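Local coordinates for NADB-Rossmann Superfamily protein (Streptococcus agalactiae, PDB 3LEC) that probably methylates N1 of adenine 22 in transfer RNA and binds a zinc ion, at residues Leu26-Asp31 with Ile94-Met99; Leu121-Asn126 with Leu159-Gly164; Asp131-Leu136 with Arg155-Val160. All coordinates share one frame; numbering follows the deposited sequence.

Contact 1: residues Leu26-Asp31 with Ile94-Met99; sequences LDVGSD and ITICGM
Leu26 and Asp27 pair with Ile94 and Thr95 as parallel neighbours at the centre of a Rossmann-like methyltransferase sheet, where strands 23-28 and 93-99 lie side by side and the chain then leaves strand 23-28 through the type II turn from Asp27 to Ser30. This glycine-bearing turn after the first strand is where class I methyltransferases generally hold their cofactor, so a similar role is plausible here.

The backbone bonds come first. Thr95 N reaches Leu26 O at 2.8 Å, and Val28 N reaches Thr95 O at 2.9 Å with an N-H...O angle of 170°. Leu26 O also receives a CA-H contact from Ile94.

Apolar packing occupies the face of Leu26, Val28, Ile94 and Ile96. There Val28 CG2 touches both isoleucines, 3.8 Å from Ile94 CG2 and 3.9 Å from Ile96 CG1.

On the other face the chemistry is polar and buried beneath helix 34-41. Thr95 OG1, set between the backbone N and the carbonyl carbon (chi1 50°), donates to Asp27 OD1 at 2.8 Å from above the carboxylate plane, while Ser30 OG donates to Asp27 OD2. Both carboxylate oxygens are thereby gripped, which should hold the group's rotation. Where the strands diverge, one water bridges the gap, donating to Asp27 OD1 and accepting from Cys97 N at 2.9 Å.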
ATOM      1  N   LEU A  26       7.367  10.171   4.741  1.00 19.42           N
ATOM      2  CA  LEU A  26       8.055   9.806   3.498  1.00 19.01           C
ATOM      3  C   LEU A  26       7.113   9.029   2.574  1.00 19.21           C
ATOM      4  O   LEU A  26       6.554   7.987   2.962  1.00 18.36           O
ATOM      5  CB  LEU A  26       9.324   8.998   3.786  1.00 19.41           C
ATOM      6  CG  LEU A  26       9.954   8.215   2.622  1.00 18.42           C
ATOM      7  CD1 LEU A  26      10.711   9.104   1.599  1.00 19.31           C
ATOM      8  CD2 LEU A  26      10.836   7.103   3.118  1.00 19.81           C
ATOM      9  N   ASP A  27       6.977   9.536   1.345  1.00 19.13           N
ATOM     10  CA  ASP A  27       6.199   8.867   0.285  1.00 18.69           C
ATOM     11  C   ASP A  27       7.192   8.249  -0.674  1.00 18.66           C
ATOM     12  O   ASP A  27       7.861   8.961  -1.424  1.00 18.25           O
ATOM     13  CB  ASP A  27       5.322   9.884  -0.460  1.00 20.17           C
ATOM     14  CG  ASP A  27       4.200   9.228  -1.287  1.00 21.71           C
ATOM     15  OD1 ASP A  27       3.949   8.015  -1.116  1.00 23.27           O
ATOM     16  OD2 ASP A  27       3.563   9.935  -2.113  1.00 22.38           O
ATOM     17  N   VAL A  28       7.292   6.924  -0.637  1.00 18.76           N
ATOM     18  CA  VAL A  28       8.292   6.204  -1.421  1.00 19.10           C
ATOM     19  C   VAL A  28       7.783   5.978  -2.831  1.00 18.65           C
ATOM     20  O   VAL A  28       6.733   5.355  -3.018  1.00 18.62           O
ATOM     21  CB  VAL A  28       8.603   4.846  -0.806  1.00 19.33           C
ATOM     22  CG1 VAL A  28       9.739   4.175  -1.587  1.00 18.31           C
ATOM     23  CG2 VAL A  28       8.974   5.017   0.638  1.00 19.35           C
ATOM     24  N   GLY A  29       8.530   6.479  -3.815  1.00 18.48           N
ATOM     25  CA  GLY A  29       8.122   6.420  -5.220  1.00 19.62           C
ATOM     26  C   GLY A  29       6.852   7.213  -5.427  1.00 20.82           C
ATOM     27  O   GLY A  29       5.925   6.774  -6.126  1.00 20.96           O
ATOM     28  N   SER A  30       6.829   8.400  -4.826  1.00 21.37           N
ATOM     29  CA  SER A  30       5.687   9.286  -4.834  1.00 22.37           C
ATOM     30  C   SER A  30       5.138   9.495  -6.234  1.00 22.60           C
ATOM     31  O   SER A  30       5.895   9.727  -7.181  1.00 22.23           O
ATOM     32  CB  SER A  30       6.059  10.627  -4.219  1.00 22.18           C
ATOM     33  OG  SER A  30       4.877  11.359  -3.979  1.00 24.13           O
ATOM     34  N   ASP A  31       3.823   9.364  -6.354  1.00 21.03           N
ATOM     35  CA  ASP A  31       3.147   9.591  -7.621  1.00 21.38           C
ATOM     36  C   ASP A  31       3.073  11.114  -7.832  1.00 19.83           C
ATOM     37  O   ASP A  31       2.141  11.774  -7.371  1.00 18.51           O
ATOM     38  CB  ASP A  31       1.754   8.938  -7.583  1.00 21.18           C
ATOM     39  CG  ASP A  31       0.952   9.158  -8.856  1.00 26.22           C
ATOM     40  OD1 ASP A  31       1.481   9.749  -9.815  1.00 30.29           O
ATOM     41  OD2 ASP A  31      -0.223   8.736  -8.892  1.00 29.49           O
ATOM     42  N   ILE A  94       5.438   6.410   6.791  1.00 17.01           N
ATOM     43  CA  ILE A  94       5.879   6.048   5.437  1.00 17.31           C
ATOM     44  C   ILE A  94       4.665   5.568   4.643  1.00 17.78           C
ATOM     45  O   ILE A  94       3.861   4.777   5.141  1.00 18.35           O
ATOM     46  CB  ILE A  94       6.981   4.982   5.476  1.00 17.75           C
ATOM     47  CG1 ILE A  94       8.242   5.546   6.175  1.00 18.87           C
ATOM     48  CG2 ILE A  94       7.331   4.465   4.059  1.00 18.26           C
ATOM     49  CD1 ILE A  94       9.383   4.515   6.316  1.00 21.30           C
ATOM     50  N   THR A  95       4.506   6.089   3.432  1.00 18.22           N
ATOM     51  CA  THR A  95       3.496   5.574   2.507  1.00 19.12           C
ATOM     52  C   THR A  95       4.205   4.932   1.305  1.00 19.09           C
ATOM     53  O   THR A  95       5.213   5.447   0.814  1.00 17.84           O
ATOM     54  CB  THR A  95       2.518   6.672   2.035  1.00 19.42           C
ATOM     55  OG1 THR A  95       3.249   7.812   1.564  1.00 20.03           O
ATOM     56  CG2 THR A  95       1.576   7.119   3.177  1.00 20.13           C
ATOM     57  N   ILE A  96       3.700   3.787   0.853  1.00 19.17           N
ATOM     58  CA  ILE A  96       4.191   3.173  -0.391  1.00 18.80           C
ATOM     59  C   ILE A  96       2.979   2.699  -1.169  1.00 19.65           C
ATOM     60  O   ILE A  96       2.254   1.838  -0.686  1.00 18.65           O
ATOM     61  CB  ILE A  96       5.158   1.981  -0.158  1.00 18.94           C
ATOM     62  CG1 ILE A  96       6.238   2.314   0.890  1.00 19.41           C
ATOM     63  CG2 ILE A  96       5.792   1.550  -1.485  1.00 18.81           C
ATOM     64  CD1 ILE A  96       7.051   1.098   1.360  1.00 20.86           C
ATOM     65  N   CYS A  97       2.753   3.282  -2.351  1.00 19.16           N
ATOM     66  CA  CYS A  97       1.520   2.990  -3.114  1.00 20.81           C
ATOM     67  C   CYS A  97       1.846   2.624  -4.541  1.00 20.46           C
ATOM     68  O   CYS A  97       2.943   2.921  -5.018  1.00 20.40           O
ATOM     69  CB  CYS A  97       0.581   4.195  -3.137  1.00 19.42           C
ATOM     70  SG  CYS A  97       0.351   5.021  -1.546  1.00 25.09           S
ATOM     71  N   GLY A  98       0.891   1.992  -5.219  1.00 21.11           N
ATOM     72  CA  GLY A  98       0.979   1.751  -6.669  1.00 21.23           C
ATOM     73  C   GLY A  98       2.077   0.800  -7.124  1.00 21.47           C
ATOM     74  O   GLY A  98       2.630   0.935  -8.230  1.00 20.45           O
HETATM   75  N   MSE A  99       2.424  -0.141  -6.260  1.00 20.90           N
HETATM   76  CA  MSE A  99       3.354  -1.207  -6.615  1.00 21.03           C
HETATM   77  C   MSE A  99       2.812  -2.526  -6.087  1.00 20.51           C
HETATM   78  O   MSE A  99       1.975  -2.538  -5.189  1.00 20.65           O
HETATM   79  CB  MSE A  99       4.744  -0.947  -6.016  1.00 21.64           C
HETATM   80  CG  MSE A  99       5.325   0.392  -6.361  1.00 23.86           C
HETATM   81 SE   MSE A  99       7.099   0.608  -5.596  1.00 35.68          SE
HETATM   82  CE  MSE A  99       6.998   2.518  -5.221  1.00 32.98           C
TER
HETATM   83  O   HOH W   1       4.230   5.677  -2.857  1.00 24.09           O

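Contact 2: residues Leu121-Asn126 with Leu159-Gly164; sequences LVLQPN and LVVKHG
Leu121 and Val161 form a hydrogen-bonded antiparallel pair, with Leu121 N to Val161 O and Val161 N to Leu121 O both at 2.8 Å. The first bond is nearly straight at hydrogen, but Leu121 N lies 25° off the plane of the Val161 carbonyl. Leu123 and Leu159 make the second such pair, Leu159 N lying 2.8 Å from Leu123 O, and the non-hydrogen-bonded pair Val122-Val160 sits between them.

The dense side is the face of Leu121, Leu123, Leu159 and Val161, which helices 101-110 and 129-138 cover. Val161 spreads its two methyls over two leucines: CG2, lying beside the backbone N, meets Leu123 CD1 at 4.0 Å, while CG1 turns to Leu121 CD1 at 4.2 Å. Strand 155-163 is the single reversed strand, inserted between the parallel strands 120-125 and 141-150, in the 3-2-1-4-5-7-6 order of class I methyltransferases.

Looser is the end where Lys162 and His163 carry the second strand towards solvent, His163 bonding through NE2 to Leu115 O. Gln124 points away from 159-164 yet stays buried against Tyr156 and Ile158, and its NE2 donates to Asn126 OD1 at 3.0 Å, with the acceptor close to the Gln124 amide plane.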
ATOM      1  N   LEU A 121       2.791   2.936   8.886  1.00 19.43           N
ATOM      2  CA  LEU A 121       2.927   2.785   7.439  1.00 19.87           C
ATOM      3  C   LEU A 121       1.547   2.669   6.837  1.00 19.62           C
ATOM      4  O   LEU A 121       0.682   2.015   7.404  1.00 19.55           O
ATOM      5  CB  LEU A 121       3.763   1.570   7.051  1.00 20.57           C
ATOM      6  CG  LEU A 121       5.213   1.500   7.557  1.00 24.00           C
ATOM      7  CD1 LEU A 121       5.257   0.850   8.934  1.00 25.54           C
ATOM      8  CD2 LEU A 121       6.062   0.734   6.576  1.00 26.92           C
ATOM      9  N   VAL A 122       1.338   3.343   5.709  1.00 18.81           N
ATOM     10  CA  VAL A 122       0.126   3.158   4.909  1.00 18.66           C
ATOM     11  C   VAL A 122       0.591   2.622   3.559  1.00 17.95           C
ATOM     12  O   VAL A 122       1.400   3.252   2.880  1.00 18.12           O
ATOM     13  CB  VAL A 122      -0.657   4.473   4.768  1.00 18.77           C
ATOM     14  CG1 VAL A 122      -2.067   4.203   4.205  1.00 18.96           C
ATOM     15  CG2 VAL A 122      -0.780   5.145   6.157  1.00 18.28           C
ATOM     16  N   LEU A 123       0.116   1.434   3.209  1.00 17.90           N
ATOM     17  CA  LEU A 123       0.645   0.669   2.086  1.00 17.49           C
ATOM     18  C   LEU A 123      -0.514   0.330   1.167  1.00 18.13           C
ATOM     19  O   LEU A 123      -1.573  -0.142   1.613  1.00 18.62           O
ATOM     20  CB  LEU A 123       1.328  -0.613   2.592  1.00 18.70           C
ATOM     21  CG  LEU A 123       2.396  -0.438   3.683  1.00 16.46           C
ATOM     22  CD1 LEU A 123       2.847  -1.792   4.250  1.00 14.79           C
ATOM     23  CD2 LEU A 123       3.563   0.392   3.169  1.00 16.20           C
ATOM     24  N   GLN A 124      -0.347   0.657  -0.104  1.00 18.33           N
ATOM     25  CA  GLN A 124      -1.387   0.370  -1.094  1.00 18.41           C
ATOM     26  C   GLN A 124      -0.754  -0.532  -2.162  1.00 18.95           C
ATOM     27  O   GLN A 124      -0.172  -0.059  -3.142  1.00 18.36           O
ATOM     28  CB  GLN A 124      -1.977   1.679  -1.647  1.00 19.03           C
ATOM     29  CG  GLN A 124      -3.165   1.534  -2.626  1.00 19.52           C
ATOM     30  CD  GLN A 124      -2.706   1.271  -4.061  1.00 22.90           C
ATOM     31  OE1 GLN A 124      -2.072   2.125  -4.690  1.00 21.79           O
ATOM     32  NE2 GLN A 124      -3.020   0.084  -4.580  1.00 26.41           N
ATOM     33  N   PRO A 125      -0.830  -1.854  -1.945  1.00 19.07           N
ATOM     34  CA  PRO A 125      -0.343  -2.796  -2.947  1.00 19.55           C
ATOM     35  C   PRO A 125      -1.334  -2.917  -4.102  1.00 20.12           C
ATOM     36  O   PRO A 125      -2.567  -2.852  -3.878  1.00 21.02           O
ATOM     37  CB  PRO A 125      -0.263  -4.122  -2.181  1.00 18.89           C
ATOM     38  CG  PRO A 125      -1.304  -3.983  -1.065  1.00 19.96           C
ATOM     39  CD  PRO A 125      -1.418  -2.514  -0.764  1.00 18.90           C
ATOM     40  N   ASN A 126      -0.823  -3.120  -5.310  1.00 20.45           N
ATOM     41  CA  ASN A 126      -1.704  -3.333  -6.460  1.00 21.55           C
ATOM     42  C   ASN A 126      -2.148  -4.779  -6.629  1.00 21.85           C
ATOM     43  O   ASN A 126      -3.123  -5.045  -7.345  1.00 22.66           O
ATOM     44  CB  ASN A 126      -1.037  -2.883  -7.760  1.00 21.31           C
ATOM     45  CG  ASN A 126      -0.982  -1.384  -7.893  1.00 24.26           C
ATOM     46  OD1 ASN A 126      -1.748  -0.646  -7.238  1.00 24.75           O
ATOM     47  ND2 ASN A 126      -0.076  -0.912  -8.735  1.00 23.42           N
ATOM     48  N   LEU A 159      -3.570  -1.093   3.321  1.00 18.07           N
ATOM     49  CA  LEU A 159      -3.215  -1.637   4.634  1.00 18.48           C
ATOM     50  C   LEU A 159      -2.583  -0.579   5.517  1.00 18.96           C
ATOM     51  O   LEU A 159      -1.629   0.057   5.112  1.00 19.00           O
ATOM     52  CB  LEU A 159      -2.216  -2.787   4.480  1.00 19.51           C
ATOM     53  CG  LEU A 159      -2.553  -4.019   3.641  1.00 20.51           C
ATOM     54  CD1 LEU A 159      -1.475  -5.060   3.788  1.00 23.14           C
ATOM     55  CD2 LEU A 159      -3.885  -4.574   4.033  1.00 22.48           C
ATOM     56  N   VAL A 160      -3.092  -0.423   6.743  1.00 17.90           N
ATOM     57  CA  VAL A 160      -2.530   0.546   7.705  1.00 18.10           C
ATOM     58  C   VAL A 160      -1.797  -0.269   8.743  1.00 17.80           C
ATOM     59  O   VAL A 160      -2.355  -1.241   9.273  1.00 16.58           O
ATOM     60  CB  VAL A 160      -3.624   1.380   8.382  1.00 17.54           C
ATOM     61  CG1 VAL A 160      -2.989   2.436   9.307  1.00 19.85           C
ATOM     62  CG2 VAL A 160      -4.496   2.052   7.332  1.00 20.58           C
ATOM     63  N   VAL A 161      -0.541   0.101   9.012  1.00 17.05           N
ATOM     64  CA  VAL A 161       0.371  -0.776   9.729  1.00 18.79           C
ATOM     65  C   VAL A 161       1.089  -0.001  10.828  1.00 18.97           C
ATOM     66  O   VAL A 161       1.450   1.160  10.660  1.00 18.58           O
ATOM     67  CB  VAL A 161       1.456  -1.380   8.756  1.00 18.71           C
ATOM     68  CG1 VAL A 161       2.461  -2.218   9.502  1.00 19.27           C
ATOM     69  CG2 VAL A 161       0.811  -2.228   7.656  1.00 18.74           C
ATOM     70  N   LYS A 162       1.272  -0.648  11.968  1.00 20.04           N
ATOM     71  CA  LYS A 162       2.153  -0.110  12.997  1.00 20.64           C
ATOM     72  C   LYS A 162       3.062  -1.241  13.495  1.00 21.15           C
ATOM     73  O   LYS A 162       2.845  -2.399  13.169  1.00 21.85           O
ATOM     74  CB  LYS A 162       1.306   0.482  14.149  1.00 21.02           C
ATOM     75  CG  LYS A 162       0.509   1.758  13.721  1.00 23.88           C
ATOM     76  CD  LYS A 162      -0.371   2.385  14.821  1.00 29.45           C
ATOM     77  CE  LYS A 162       0.436   3.200  15.843  1.00 29.47           C
ATOM     78  NZ  LYS A 162       0.947   4.494  15.306  1.00 31.79           N
ATOM     79  N   HIS A 163       4.080  -0.921  14.287  1.00 21.05           N
ATOM     80  CA  HIS A 163       4.863  -1.989  14.916  1.00 21.90           C
ATOM     81  C   HIS A 163       3.917  -2.780  15.807  1.00 21.80           C
ATOM     82  O   HIS A 163       3.005  -2.204  16.420  1.00 22.49           O
ATOM     83  CB  HIS A 163       6.031  -1.407  15.719  1.00 21.89           C
ATOM     84  CG  HIS A 163       7.093  -0.780  14.867  1.00 22.94           C
ATOM     85  ND1 HIS A 163       8.180  -1.483  14.393  1.00 25.13           N
ATOM     86  CD2 HIS A 163       7.240   0.488  14.413  1.00 24.63           C
ATOM     87  CE1 HIS A 163       8.947  -0.678  13.679  1.00 25.39           C
ATOM     88  NE2 HIS A 163       8.400   0.524  13.680  1.00 23.36           N
ATOM     89  N   GLY A 164       4.110  -4.099  15.836  1.00 21.90           N
ATOM     90  CA  GLY A 164       3.305  -4.991  16.661  1.00 21.84           C
ATOM     91  C   GLY A 164       3.481  -6.433  16.243  1.00 21.44           C
ATOM     92  O   GLY A 164       3.800  -6.716  15.089  1.00 21.76           O
TER

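Contact 3: residues Asp131-Leu136 with Arg155-Val160; sequences DLRKWL and RYEILV. With SO4 (sulfate ion), chain D.
Helix 129-138, which covers one face of the Rossmann-like sheet, rests on strand 155-163 through a small apolar patch and a buried ion pair. Leu132 and Leu136, one helical turn apart, each bring a methyl to Leu159 CD1: Leu132 CD2 and Leu136 CD1 both stand 4.0 Å from it. Leu159 lies against the arginine's aliphatic stem too, CD1 being 4.0 Å from Arg133 CG, while its other methyl, CD2, is 3.5 Å from Arg133 NH2.

Extended from CG to NE, Arg133 crosses Leu159 at about a right angle and carries its guanidinium to Glu157. NH2 donates to Glu157 OE1 at 2.7 Å in a salt bridge, the oxygen meeting the edge of the guanidinium with the two planes 42° apart. A water accepts from Arg133 NH1 at 3.0 Å and lies within hydrogen-bonding distance of Glu157 OE2, a second path between the charges. At the strand's start, Arg155 N donates to O3 of a sulfate, probably from the crystallisation liquor, at 2.6 Å.

Glu146 binds Arg133 NE and Lys190 binds Glu157 OE2, so the pair belongs to a network of alternating charges. Such a network would probably keep Arg133 cationic and Glu157 ionised despite their burial.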
ATOM      1  N   ASP A 131       1.286 -11.782  -0.030  1.00 21.30           N
ATOM      2  CA  ASP A 131       2.731 -11.791   0.162  1.00 21.32           C
ATOM      3  C   ASP A 131       3.216 -10.645   1.056  1.00 20.71           C
ATOM      4  O   ASP A 131       4.144 -10.804   1.840  1.00 19.83           O
ATOM      5  CB  ASP A 131       3.455 -11.741  -1.178  1.00 21.64           C
ATOM      6  CG  ASP A 131       3.331 -13.040  -1.957  1.00 24.88           C
ATOM      7  OD1 ASP A 131       3.138 -14.107  -1.335  1.00 27.45           O
ATOM      8  OD2 ASP A 131       3.451 -12.997  -3.205  1.00 27.36           O
ATOM      9  N   LEU A 132       2.580  -9.492   0.927  1.00 20.73           N
ATOM     10  CA  LEU A 132       2.898  -8.344   1.773  1.00 19.96           C
ATOM     11  C   LEU A 132       2.437  -8.633   3.216  1.00 19.19           C
ATOM     12  O   LEU A 132       3.176  -8.400   4.158  1.00 17.76           O
ATOM     13  CB  LEU A 132       2.272  -7.062   1.234  1.00 19.61           C
ATOM     14  CG  LEU A 132       2.424  -5.772   2.056  1.00 20.33           C
ATOM     15  CD1 LEU A 132       3.894  -5.424   2.320  1.00 17.84           C
ATOM     16  CD2 LEU A 132       1.701  -4.610   1.396  1.00 21.35           C
ATOM     17  N   ARG A 133       1.214  -9.133   3.375  1.00 18.45           N
ATOM     18  CA  ARG A 133       0.754  -9.540   4.700  1.00 19.21           C
ATOM     19  C   ARG A 133       1.711 -10.562   5.350  1.00 19.56           C
ATOM     20  O   ARG A 133       1.979 -10.478   6.552  1.00 19.72           O
ATOM     21  CB  ARG A 133      -0.685 -10.079   4.666  1.00 18.46           C
ATOM     22  CG  ARG A 133      -1.709  -8.980   4.403  1.00 18.85           C
ATOM     23  CD  ARG A 133      -3.145  -9.392   4.783  1.00 17.51           C
ATOM     24  NE  ARG A 133      -4.065  -8.396   4.245  1.00 15.80           N
ATOM     25  CZ  ARG A 133      -4.575  -8.426   3.004  1.00 16.14           C
ATOM     26  NH1 ARG A 133      -4.305  -9.435   2.178  1.00 18.72           N
ATOM     27  NH2 ARG A 133      -5.366  -7.450   2.607  1.00 18.13           N
ATOM     28  N   LYS A 134       2.229 -11.504   4.563  1.00 19.76           N
ATOM     29  CA  LYS A 134       3.121 -12.531   5.114  1.00 20.57           C
ATOM     30  C   LYS A 134       4.398 -11.915   5.638  1.00 20.07           C
ATOM     31  O   LYS A 134       4.892 -12.303   6.694  1.00 20.37           O
ATOM     32  CB  LYS A 134       3.481 -13.588   4.080  1.00 21.27           C
ATOM     33  CG  LYS A 134       2.378 -14.573   3.750  1.00 24.60           C
ATOM     34  CD  LYS A 134       2.797 -15.428   2.551  1.00 28.36           C
ATOM     35  CE  LYS A 134       1.853 -16.601   2.334  1.00 31.83           C
ATOM     36  NZ  LYS A 134       2.387 -17.539   1.293  1.00 33.43           N
ATOM     37  N   TRP A 135       4.905 -10.936   4.906  1.00 19.83           N
ATOM     38  CA  TRP A 135       6.123 -10.261   5.295  1.00 19.83           C
ATOM     39  C   TRP A 135       5.884  -9.434   6.550  1.00 19.34           C
ATOM     40  O   TRP A 135       6.713  -9.450   7.443  1.00 19.35           O
ATOM     41  CB  TRP A 135       6.670  -9.385   4.181  1.00 21.21           C
ATOM     42  CG  TRP A 135       7.988  -8.772   4.592  1.00 20.47           C
ATOM     43  CD1 TRP A 135       9.232  -9.272   4.339  1.00 20.74           C
ATOM     44  CD2 TRP A 135       8.177  -7.568   5.353  1.00 21.92           C
ATOM     45  NE1 TRP A 135      10.185  -8.451   4.902  1.00 21.80           N
ATOM     46  CE2 TRP A 135       9.564  -7.396   5.522  1.00 20.03           C
ATOM     47  CE3 TRP A 135       7.307  -6.600   5.881  1.00 20.08           C
ATOM     48  CZ2 TRP A 135      10.116  -6.293   6.207  1.00 20.08           C
ATOM     49  CZ3 TRP A 135       7.861  -5.514   6.591  1.00 23.49           C
ATOM     50  CH2 TRP A 135       9.261  -5.378   6.742  1.00 20.99           C
ATOM     51  N   LEU A 136       4.758  -8.725   6.608  1.00 18.50           N
ATOM     52  CA  LEU A 136       4.428  -7.925   7.775  1.00 19.56           C
ATOM     53  C   LEU A 136       4.349  -8.804   9.025  1.00 20.20           C
ATOM     54  O   LEU A 136       4.961  -8.490  10.071  1.00 19.66           O
ATOM     55  CB  LEU A 136       3.137  -7.145   7.544  1.00 19.25           C
ATOM     56  CG  LEU A 136       3.235  -6.033   6.487  1.00 19.22           C
ATOM     57  CD1 LEU A 136       1.822  -5.627   6.023  1.00 20.58           C
ATOM     58  CD2 LEU A 136       4.008  -4.842   7.056  1.00 21.54           C
ATOM     59  N   ARG A 155     -10.307  -2.604  -8.180  1.00 27.65           N
ATOM     60  CA  ARG A 155     -10.423  -2.467  -6.735  1.00 26.21           C
ATOM     61  C   ARG A 155      -9.021  -2.278  -6.223  1.00 24.54           C
ATOM     62  O   ARG A 155      -8.109  -2.867  -6.764  1.00 25.37           O
ATOM     63  CB  ARG A 155     -11.035  -3.707  -6.076  1.00 25.90           C
ATOM     64  CG  ARG A 155     -12.551  -3.858  -6.282  1.00 29.31           C
ATOM     65  CD  ARG A 155     -12.816  -5.078  -7.140  1.00 33.83           C
ATOM     66  NE  ARG A 155     -14.206  -5.202  -7.543  1.00 36.87           N
ATOM     67  CZ  ARG A 155     -14.610  -5.939  -8.572  1.00 37.80           C
ATOM     68  NH1 ARG A 155     -13.724  -6.615  -9.305  1.00 36.77           N
ATOM     69  NH2 ARG A 155     -15.899  -6.000  -8.868  1.00 39.41           N
ATOM     70  N   TYR A 156      -8.849  -1.488  -5.161  1.00 22.94           N
ATOM     71  CA  TYR A 156      -7.533  -1.331  -4.540  1.00 21.60           C
ATOM     72  C   TYR A 156      -7.654  -1.523  -3.032  1.00 20.15           C
ATOM     73  O   TYR A 156      -8.569  -0.962  -2.418  1.00 20.73           O
ATOM     74  CB  TYR A 156      -6.970   0.075  -4.800  1.00 21.30           C
ATOM     75  CG  TYR A 156      -6.709   0.382  -6.254  1.00 21.05           C
ATOM     76  CD1 TYR A 156      -5.488   0.025  -6.853  1.00 21.10           C
ATOM     77  CD2 TYR A 156      -7.648   1.066  -7.017  1.00 22.03           C
ATOM     78  CE1 TYR A 156      -5.237   0.302  -8.204  1.00 22.56           C
ATOM     79  CE2 TYR A 156      -7.401   1.358  -8.395  1.00 22.61           C
ATOM     80  CZ  TYR A 156      -6.188   0.979  -8.957  1.00 22.63           C
ATOM     81  OH  TYR A 156      -5.928   1.254 -10.285  1.00 22.12           O
ATOM     82  N   GLU A 157      -6.733  -2.300  -2.471  1.00 18.85           N
ATOM     83  CA  GLU A 157      -6.636  -2.516  -1.034  1.00 18.74           C
ATOM     84  C   GLU A 157      -5.639  -1.562  -0.420  1.00 18.89           C
ATOM     85  O   GLU A 157      -4.590  -1.303  -1.011  1.00 19.18           O
ATOM     86  CB  GLU A 157      -6.198  -3.940  -0.734  1.00 18.07           C
ATOM     87  CG  GLU A 157      -7.188  -5.000  -1.238  1.00 20.88           C
ATOM     88  CD  GLU A 157      -6.945  -6.401  -0.714  1.00 21.65           C
ATOM     89  OE1 GLU A 157      -6.109  -6.614   0.190  1.00 26.43           O
ATOM     90  OE2 GLU A 157      -7.611  -7.319  -1.231  1.00 26.34           O
ATOM     91  N   ILE A 158      -5.969  -1.051   0.770  1.00 18.86           N
ATOM     92  CA  ILE A 158      -5.043  -0.241   1.563  1.00 18.46           C
ATOM     93  C   ILE A 158      -4.830  -0.929   2.923  1.00 18.69           C
ATOM     94  O   ILE A 158      -5.803  -1.291   3.582  1.00 18.91           O
ATOM     95  CB  ILE A 158      -5.582   1.192   1.770  1.00 18.49           C
ATOM     96  CG1 ILE A 158      -5.611   1.959   0.438  1.00 19.91           C
ATOM     97  CG2 ILE A 158      -4.810   1.954   2.901  1.00 19.70           C
ATOM     98  CD1 ILE A 158      -6.510   3.219   0.485  1.00 19.71           C
ATOM     99  N   LEU A 159      -3.570  -1.093   3.321  1.00 18.07           N
ATOM    100  CA  LEU A 159      -3.215  -1.637   4.634  1.00 18.48           C
ATOM    101  C   LEU A 159      -2.583  -0.579   5.517  1.00 18.96           C
ATOM    102  O   LEU A 159      -1.629   0.057   5.112  1.00 19.00           O
ATOM    103  CB  LEU A 159      -2.216  -2.787   4.480  1.00 19.51           C
ATOM    104  CG  LEU A 159      -2.553  -4.019   3.641  1.00 20.51           C
ATOM    105  CD1 LEU A 159      -1.475  -5.060   3.788  1.00 23.14           C
ATOM    106  CD2 LEU A 159      -3.885  -4.574   4.033  1.00 22.48           C
ATOM    107  N   VAL A 160      -3.092  -0.423   6.743  1.00 17.90           N
ATOM    108  CA  VAL A 160      -2.530   0.546   7.705  1.00 18.10           C
ATOM    109  C   VAL A 160      -1.797  -0.269   8.743  1.00 17.80           C
ATOM    110  O   VAL A 160      -2.355  -1.241   9.273  1.00 16.58           O
ATOM    111  CB  VAL A 160      -3.624   1.380   8.382  1.00 17.54           C
ATOM    112  CG1 VAL A 160      -2.989   2.436   9.307  1.00 19.85           C
ATOM    113  CG2 VAL A 160      -4.496   2.052   7.332  1.00 20.58           C
TER
HETATM  114  S   SO4 D 230      -9.635  -6.006  -9.334  1.00 43.52           S
HETATM  115  O1  SO4 D 230     -10.102  -6.378  -7.995  1.00 43.49           O
HETATM  116  O2  SO4 D 230     -10.090  -7.005 -10.298  1.00 42.15           O
HETATM  117  O3  SO4 D 230     -10.204  -4.723  -9.716  1.00 43.64           O
HETATM  118  O4  SO4 D 230      -8.174  -5.929  -9.341  1.00 43.93           O
HETATM  119  O   HOH W   2      -5.948  -9.574  -0.362  1.00 29.08           O

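How the contacts relate
All three contacts are buried and draw on one mixed sheet, but at different places across it. Contact 1 joins two parallel strands, contact 2 joins strand 120-125 to the one reversed strand, 155-163, and contact 3 lays a helix on that reversed strand. Contacts 1 and 2 meet where strands 93-99 and 120-125 run side by side, with Ile96 O close to Gln124 N at 2.9 Å. Contacts 2 and 3 share Leu159 and Val160, Leu159 serving strand pairing with its backbone and helix packing with its methyls. Backbone bonds dominate the first two, contact 1 adding a buried carboxylate; contact 3 relies on side chains alone, both apolar and charged.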